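Local coordinates for (S)-ureidoglycine aminohydrolase cupin domain-containing protein (Pseudomonas syringae pv. tomato, PDB 3MYX), which is of unknown function but belongs to the cupin superfamily, probably with two cupin-like halves, and is named for (S)-ureidoglycine aminohydrolase, at residues 66-71 with 167-172; 112-117 with 214-219. All coordinates share one frame; numbering follows the deposited sequence. Where two conformers were deposited one is given.

How the interactions relate
Interaction 1 (66-71 with 167-172) and interaction 2 (112-117 with 214-219) join the two halves of the chain, and their centres lie about 9 Å apart. Strands 66-71 and 109-116 are antiparallel neighbours in one sheet, tied directly by backbone hydrogen bonds such as Thr66 O to Ser116 N (2.8 Å) and Met68 N to Cys114 O (2.9 Å). Strands 168-174 and 214-217 belong to a second sheet, so both contacts lie in one buried interface between the two sheets. No active site is established for this protein; a 1,2-ethanediol molecule, probably from the crystallisation liquor, lies about 5 Å from the Leu167 side chain.

Interaction 1 (66-71 with 167-172); sequences TEMLVM and LRIGVW
With OG1 of Thr66 anti to the carbonyl carbon (chi1 -56°), CG2 falls anti to the backbone N and meets CD1 of Leu167 at 3.9 Å, while OG1 is left on the other branch to hydrogen-bond Asp162. Threonine suits this place because one residue serves an apolar neighbour and a polar one. Two residues beyond Leu167, Ile169 divides its branches in a similar way. Its CG1 stands beside the backbone N and runs on extended, so that CD1 comes to CB of Met68 at 4.1 Å. Branched Ile169 thus offers two arms to the long, unbranched Met68, a selenomethionine here, whose extended chain slides past it in the opposite sense and brings SE and CE each to 3.9 Å from CG2 in the conformer given. No hydrogen bond crosses; the join is purely apolar, between alternate residues of strand 66-71 and of 167-172, where the two facing pairs have CA atoms about 8 Å apart. Met68 also rests on Ala236 of strand 231-237, and Ile169 on Val94 of strand 92-95. Leu167 reaches Ser116 of strand 109-116, the backbone partner of strand 66-71, which places the contact between the facing sheets.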
ATOM      1  N   THR A  66      -9.818  -7.263  -3.208  1.00  5.60           N
ATOM      2  CA  THR A  66      -9.243  -6.098  -3.892  1.00  5.10           C
ATOM      3  C   THR A  66      -7.820  -6.000  -3.381  1.00  5.90           C
ATOM      4  O   THR A  66      -7.610  -5.936  -2.193  1.00  6.63           O
ATOM      5  CB  THR A  66      -9.990  -4.809  -3.588  1.00  5.93           C
ATOM      6  OG1 THR A  66     -11.370  -4.991  -3.925  1.00  7.64           O
ATOM      7  CG2 THR A  66      -9.395  -3.649  -4.366  1.00  7.17           C
ATOM      8  N   GLU A  67      -6.837  -6.000  -4.269  1.00  5.14           N
ATOM      9  CA  GLU A  67      -5.434  -6.056  -3.834  1.00  5.59           C
ATOM     10  C   GLU A  67      -4.527  -5.140  -4.651  1.00  5.66           C
ATOM     11  O   GLU A  67      -4.520  -5.173  -5.876  1.00  7.48           O
ATOM     12  CB  GLU A  67      -4.916  -7.502  -3.836  1.00  6.57           C
ATOM     13  CG  GLU A  67      -3.518  -7.643  -3.235  1.00  6.45           C
ATOM     14  CD  GLU A  67      -3.122  -9.084  -2.889  1.00  7.52           C
ATOM     15  OE1 GLU A  67      -3.980 -10.008  -2.872  1.00  7.98           O
ATOM     16  OE2 GLU A  67      -1.930  -9.252  -2.556  1.00  8.37           O
HETATM   17  N   MSE A  68      -3.768  -4.320  -3.931  1.00  6.08           N
HETATM   18  CA  MSE A  68      -2.760  -3.440  -4.506  0.50  7.18           C
HETATM   19  C   MSE A  68      -1.404  -4.071  -4.339  1.00  7.04           C
HETATM   20  O   MSE A  68      -1.073  -4.570  -3.255  1.00  8.17           O
HETATM   21  CB  MSE A  68      -2.738  -2.106  -3.779  0.50  8.33           C
HETATM   22  CG  MSE A  68      -1.645  -1.184  -4.282  0.50  8.13           C
HETATM   23 SE   MSE A  68      -1.581   0.312  -3.123  0.38  9.06          SE
HETATM   24  CE  MSE A  68      -0.533   1.490  -4.204  0.50  7.97           C
ATOM     25  N   LEU A  69      -0.613  -4.024  -5.410  1.00  6.76           N
ATOM     26  CA  LEU A  69       0.773  -4.533  -5.444  1.00  7.33           C
ATOM     27  C   LEU A  69       1.724  -3.377  -5.702  1.00  7.15           C
ATOM     28  O   LEU A  69       1.459  -2.556  -6.562  1.00  7.04           O
ATOM     29  CB  LEU A  69       0.979  -5.529  -6.619  1.00  8.68           C
ATOM     30  CG  LEU A  69       0.218  -6.857  -6.681  1.00  9.95           C
ATOM     31  CD1 LEU A  69      -1.246  -6.635  -7.066  1.00 12.58           C
ATOM     32  CD2 LEU A  69       0.906  -7.816  -7.631  1.00 12.47           C
ATOM     33  N   VAL A  70       2.824  -3.328  -4.954  1.00  6.61           N
ATOM     34  CA  VAL A  70       3.897  -2.364  -5.129  0.50  6.41           C
ATOM     35  C   VAL A  70       5.203  -3.159  -5.276  1.00  5.97           C
ATOM     36  O   VAL A  70       5.619  -3.817  -4.309  1.00  6.43           O
ATOM     37  CB  VAL A  70       4.002  -1.464  -3.872  0.50  6.30           C
ATOM     38  CG1 VAL A  70       5.150  -0.482  -4.007  0.50  7.25           C
ATOM     39  CG2 VAL A  70       2.701  -0.712  -3.639  0.50  5.84           C
HETATM   40  N   MSE A  71       5.847  -3.134  -6.439  1.00  6.07           N
HETATM   41  CA  MSE A  71       7.017  -3.977  -6.706  0.50  6.93           C
HETATM   42  C   MSE A  71       8.258  -3.488  -5.983  1.00  6.98           C
HETATM   43  O   MSE A  71       8.589  -2.296  -6.037  1.00  7.42           O
HETATM   44  CB  MSE A  71       7.340  -3.982  -8.194  0.50  8.43           C
HETATM   45  CG  MSE A  71       6.277  -4.555  -9.071  0.50  9.97           C
HETATM   46 SE   MSE A  71       5.850  -6.390  -8.672  0.38 10.38          SE
HETATM   47  CE  MSE A  71       7.636  -7.121  -8.488  0.50 10.05           C
ATOM     48  N   LEU A 167     -11.534   1.163  -0.183  1.00  6.38           N
ATOM     49  CA  LEU A 167     -10.205   1.523  -0.670  1.00  6.26           C
ATOM     50  C   LEU A 167     -10.238   2.614  -1.712  1.00  6.17           C
ATOM     51  O   LEU A 167     -11.039   2.563  -2.662  1.00  6.27           O
ATOM     52  CB  LEU A 167      -9.486   0.304  -1.235  1.00  6.79           C
ATOM     53  CG  LEU A 167      -8.942  -0.688  -0.224  1.00  6.82           C
ATOM     54  CD1 LEU A 167      -8.514  -1.983  -0.950  1.00  8.52           C
ATOM     55  CD2 LEU A 167      -7.782  -0.096   0.562  1.00  9.21           C
ATOM     56  N   ARG A 168      -9.377   3.606  -1.511  1.00  5.98           N
ATOM     57  CA  ARG A 168      -9.039   4.596  -2.515  1.00  6.86           C
ATOM     58  C   ARG A 168      -7.527   4.493  -2.667  1.00  6.29           C
ATOM     59  O   ARG A 168      -6.781   4.499  -1.676  1.00  6.70           O
ATOM     60  CB  ARG A 168      -9.445   6.001  -2.060  1.00  9.87           C
ATOM     61  CG  ARG A 168     -10.927   6.292  -2.124  1.00 15.62           C
ATOM     62  CD  ARG A 168     -11.176   7.755  -1.779  1.00 21.86           C
ATOM     63  NE  ARG A 168     -10.831   8.084  -0.391  1.00 28.11           N
ATOM     64  CZ  ARG A 168      -9.789   8.827   0.021  1.00 29.91           C
ATOM     65  NH1 ARG A 168      -8.899   9.373  -0.822  1.00 30.60           N
ATOM     66  NH2 ARG A 168      -9.638   9.036   1.322  1.00 32.10           N
ATOM     67  N   ILE A 169      -7.090   4.376  -3.913  1.00  6.20           N
ATOM     68  CA  ILE A 169      -5.696   4.082  -4.244  1.00  5.55           C
ATOM     69  C   ILE A 169      -5.208   5.065  -5.294  1.00  5.90           C
ATOM     70  O   ILE A 169      -5.901   5.346  -6.268  1.00  7.35           O
ATOM     71  CB  ILE A 169      -5.558   2.632  -4.736  1.00  7.16           C
ATOM     72  CG1 ILE A 169      -5.944   1.665  -3.607  1.00  7.56           C
ATOM     73  CG2 ILE A 169      -4.144   2.375  -5.241  1.00  9.13           C
ATOM     74  CD1 ILE A 169      -6.090   0.203  -4.028  1.00 10.15           C
ATOM     75  N   GLY A 170      -4.032   5.638  -5.073  1.00  5.48           N
ATOM     76  CA  GLY A 170      -3.552   6.626  -6.001  1.00  5.20           C
ATOM     77  C   GLY A 170      -2.198   7.172  -5.643  1.00  4.66           C
ATOM     78  O   GLY A 170      -1.387   6.485  -5.020  1.00  5.29           O
ATOM     79  N   VAL A 171      -1.975   8.410  -6.067  1.00  5.12           N
ATOM     80  CA  VAL A 171      -0.734   9.111  -5.862  1.00  5.48           C
ATOM     81  C   VAL A 171      -1.052  10.438  -5.159  1.00  4.77           C
ATOM     82  O   VAL A 171      -2.058  11.086  -5.467  1.00  5.37           O
ATOM     83  CB  VAL A 171       0.020   9.331  -7.193  1.00  5.36           C
ATOM     84  CG1 VAL A 171       1.333  10.151  -6.979  1.00  6.34           C
ATOM     85  CG2 VAL A 171       0.346   8.004  -7.864  1.00  7.39           C
ATOM     86  N   TRP A 172      -0.204  10.797  -4.186  1.00  4.39           N
ATOM     87  CA  TRP A 172      -0.361  12.009  -3.370  1.00  4.69           C
ATOM     88  C   TRP A 172       0.963  12.708  -3.265  1.00  4.62           C
ATOM     89  O   TRP A 172       2.016  12.053  -3.267  1.00  5.19           O
ATOM     90  CB  TRP A 172      -0.802  11.608  -1.979  1.00  5.72           C
ATOM     91  CG  TRP A 172      -0.891  12.607  -0.851  1.00  5.01           C
ATOM     92  CD1 TRP A 172      -1.997  13.256  -0.452  1.00  6.95           C
ATOM     93  CD2 TRP A 172       0.126  12.923   0.108  1.00  5.68           C
ATOM     94  NE1 TRP A 172      -1.744  13.988   0.686  1.00  6.38           N
ATOM     95  CE2 TRP A 172      -0.447  13.769   1.061  1.00  5.86           C
ATOM     96  CE3 TRP A 172       1.464  12.550   0.263  1.00  6.80           C
ATOM     97  CZ2 TRP A 172       0.263  14.237   2.159  1.00  6.83           C
ATOM     98  CZ3 TRP A 172       2.163  13.016   1.351  1.00  6.22           C
ATOM     99  CH2 TRP A 172       1.554  13.835   2.294  1.00  6.65           C
TER

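Interaction 2 (112-117 with 214-219); sequences AFCAST and TVFVAQ
Thr214 meets Ala112 with every atom of its side chain. CB lies 4.1 Å from the Ala112 methyl, CB, and from there the side chain forks. The CG2 branch, anti to the backbone N, comes closest, 3.8 Å from Ala112 CB. The OG1 branch also passes that methyl, at 4.1 Å, but its bonding lies elsewhere: His72 NE2 and Asn191 ND2 both hydrogen-bond to it, so the buried hydroxyl is supplied with polar partners from both halves of the chain. A small residue suits the facing position, since Ala112 and Thr214 bring their CA atoms to 7.1 Å, a tight spacing for two strands that share no hydrogen bond.

Strand 109-116 belongs to the first half of the chain and strand 214-217 to the second, consistent with a bicupin, in which two beta-sandwich domains follow one another in a single polypeptide. The halves are also interleaved: strand 7-11, from the start of the chain, pairs with 214-217 at the border of the second sheet, and its Leu10 packs on Thr214 and Phe216.

Further along, the strands open to a CA separation of 8.4 Å between Cys114 and Phe216, and larger side chains fill the gap. Cys114 holds SG anti to the backbone N, and Phe216 does the same with CG; SG then approaches ring atom CE1 obliquely, at 4.4 Å, a loose apolar touch. The thiol is slim and weakly polar, well matched to an aromatic neighbour in a buried interior. Phe216 also meets the ring of Phe41, with the planes inclined at about 40°, and rests on Ala49 of strand 47-54, while Cys114 packs against Leu189 of strand 188-192.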
ATOM      1  N   ALA A 112       5.231  -5.561  -2.076  1.00  6.11           N
ATOM      2  CA  ALA A 112       4.362  -5.267  -0.950  1.00  5.70           C
ATOM      3  C   ALA A 112       2.911  -5.311  -1.419  1.00  6.05           C
ATOM      4  O   ALA A 112       2.610  -5.074  -2.582  1.00  6.75           O
ATOM      5  CB  ALA A 112       4.673  -3.911  -0.332  1.00  6.47           C
ATOM      6  N   PHE A 113       2.005  -5.598  -0.499  1.00  6.20           N
ATOM      7  CA  PHE A 113       0.591  -5.597  -0.821  1.00  5.98           C
ATOM      8  C   PHE A 113      -0.250  -4.978   0.277  1.00  5.00           C
ATOM      9  O   PHE A 113       0.123  -4.972   1.463  1.00  5.75           O
ATOM     10  CB  PHE A 113       0.084  -7.030  -1.100  1.00  6.10           C
ATOM     11  CG  PHE A 113      -0.114  -7.872   0.146  1.00  6.14           C
ATOM     12  CD1 PHE A 113      -1.311  -7.854   0.850  1.00  5.96           C
ATOM     13  CD2 PHE A 113       0.902  -8.689   0.630  1.00  5.67           C
ATOM     14  CE1 PHE A 113      -1.488  -8.601   2.010  1.00  6.77           C
ATOM     15  CE2 PHE A 113       0.715  -9.452   1.795  1.00  6.30           C
ATOM     16  CZ  PHE A 113      -0.483  -9.395   2.486  1.00  7.53           C
ATOM     17  N   CYS A 114      -1.410  -4.469  -0.139  1.00  5.31           N
ATOM     18  CA  CYS A 114      -2.534  -4.180   0.752  1.00  5.89           C
ATOM     19  C   CYS A 114      -3.770  -4.760   0.089  1.00  5.97           C
ATOM     20  O   CYS A 114      -4.027  -4.510  -1.088  1.00  7.06           O
ATOM     21  CB  CYS A 114      -2.682  -2.678   0.956  1.00  7.32           C
ATOM     22  SG  CYS A 114      -4.055  -2.247   2.069  1.00  9.56           S
ATOM     23  N   ALA A 115      -4.524  -5.569   0.839  1.00  6.94           N
ATOM     24  CA  ALA A 115      -5.715  -6.222   0.325  1.00  6.16           C
ATOM     25  C   ALA A 115      -6.901  -5.954   1.216  1.00  6.70           C
ATOM     26  O   ALA A 115      -6.779  -5.997   2.439  1.00  7.90           O
ATOM     27  CB  ALA A 115      -5.483  -7.735   0.233  1.00  7.29           C
ATOM     28  N   SER A 116      -8.053  -5.732   0.589  1.00  6.17           N
ATOM     29  CA  SER A 116      -9.331  -5.830   1.277  1.00  5.07           C
ATOM     30  C   SER A 116      -9.840  -7.240   1.038  1.00  5.45           C
ATOM     31  O   SER A 116     -10.234  -7.592  -0.073  1.00  6.88           O
ATOM     32  CB  SER A 116     -10.326  -4.826   0.730  1.00  6.08           C
ATOM     33  OG  SER A 116     -11.607  -5.002   1.320  1.00  8.75           O
ATOM     34  N   THR A 117      -9.825  -8.055   2.090  1.00  6.31           N
ATOM     35  CA  THR A 117     -10.257  -9.432   1.974  1.00  6.22           C
ATOM     36  C   THR A 117     -11.753  -9.616   2.228  1.00  7.10           C
ATOM     37  O   THR A 117     -12.291 -10.666   1.916  1.00  8.72           O
ATOM     38  CB  THR A 117      -9.408 -10.419   2.826  1.00  6.82           C
ATOM     39  OG1 THR A 117      -9.688 -10.240   4.217  1.00  6.64           O
ATOM     40  CG2 THR A 117      -7.902 -10.279   2.549  1.00  7.56           C
ATOM     41  N   THR A 214       8.195   0.956   1.590  1.00  6.58           N
ATOM     42  CA  THR A 214       6.764   0.805   1.812  1.00  6.46           C
ATOM     43  C   THR A 214       6.494   0.598   3.303  1.00  6.27           C
ATOM     44  O   THR A 214       7.136  -0.242   3.951  1.00  7.12           O
ATOM     45  CB  THR A 214       6.193  -0.388   1.040  1.00  6.54           C
ATOM     46  OG1 THR A 214       6.427  -0.193  -0.347  1.00  7.38           O
ATOM     47  CG2 THR A 214       4.704  -0.527   1.300  1.00  6.89           C
ATOM     48  N   VAL A 215       5.539   1.354   3.829  1.00  6.96           N
ATOM     49  CA  VAL A 215       5.107   1.289   5.211  1.00  7.21           C
ATOM     50  C   VAL A 215       3.588   1.121   5.250  1.00  6.44           C
ATOM     51  O   VAL A 215       2.871   1.600   4.364  1.00  6.98           O
ATOM     52  CB  VAL A 215       5.543   2.569   6.003  1.00  8.76           C
ATOM     53  CG1 VAL A 215       4.898   3.836   5.451  1.00 10.92           C
ATOM     54  CG2 VAL A 215       5.296   2.435   7.514  1.00 12.18           C
ATOM     55  N   PHE A 216       3.099   0.445   6.288  1.00  8.09           N
ATOM     56  CA  PHE A 216       1.672   0.289   6.544  1.00  7.48           C
ATOM     57  C   PHE A 216       1.351   0.871   7.906  1.00  8.46           C
ATOM     58  O   PHE A 216       2.006   0.539   8.901  1.00  9.78           O
ATOM     59  CB  PHE A 216       1.225  -1.172   6.471  1.00  8.35           C
ATOM     60  CG  PHE A 216      -0.251  -1.357   6.727  1.00  7.81           C
ATOM     61  CD1 PHE A 216      -1.187  -1.061   5.746  1.00  7.86           C
ATOM     62  CD2 PHE A 216      -0.704  -1.774   7.970  1.00  9.45           C
ATOM     63  CE1 PHE A 216      -2.533  -1.192   6.006  1.00  9.00           C
ATOM     64  CE2 PHE A 216      -2.043  -1.929   8.215  1.00  9.56           C
ATOM     65  CZ  PHE A 216      -2.950  -1.630   7.259  1.00  9.10           C
ATOM     66  N   VAL A 217       0.360   1.758   7.942  1.00  7.76           N
ATOM     67  CA  VAL A 217      -0.122   2.341   9.186  1.00  8.15           C
ATOM     68  C   VAL A 217      -1.538   1.830   9.444  1.00  8.08           C
ATOM     69  O   VAL A 217      -2.471   2.149   8.716  1.00  8.71           O
ATOM     70  CB  VAL A 217      -0.120   3.881   9.142  1.00  9.20           C
ATOM     71  CG1 VAL A 217      -0.529   4.433  10.509  1.00 10.72           C
ATOM     72  CG2 VAL A 217       1.259   4.418   8.740  1.00 11.65           C
ATOM     73  N   ALA A 218      -1.698   0.991  10.454  1.00  9.24           N
ATOM     74  CA  ALA A 218      -3.005   0.451  10.777  1.00 10.16           C
ATOM     75  C   ALA A 218      -3.921   1.524  11.339  1.00 10.62           C
ATOM     76  O   ALA A 218      -3.482   2.442  12.039  1.00 10.78           O
ATOM     77  CB  ALA A 218      -2.863  -0.699  11.798  1.00 11.62           C
ATOM     78  N   GLN A 219      -5.204   1.404  11.042  1.00 10.19           N
ATOM     79  CA  GLN A 219      -6.205   2.259  11.659  0.50 10.77           C
ATOM     80  C   GLN A 219      -6.055   2.182  13.180  1.00 11.90           C
ATOM     81  O   GLN A 219      -5.983   1.084  13.755  1.00 12.70           O
ATOM     82  CB  GLN A 219      -7.606   1.814  11.236  0.50 11.04           C
ATOM     83  CG  GLN A 219      -8.729   2.709  11.741  0.50 13.37           C
ATOM     84  CD  GLN A 219     -10.092   2.272  11.234  0.50 16.73           C
ATOM     85  OE1 GLN A 219     -10.406   1.080  11.212  0.50 18.84           O
ATOM     86  NE2 GLN A 219     -10.908   3.238  10.825  0.50 18.56           N
TER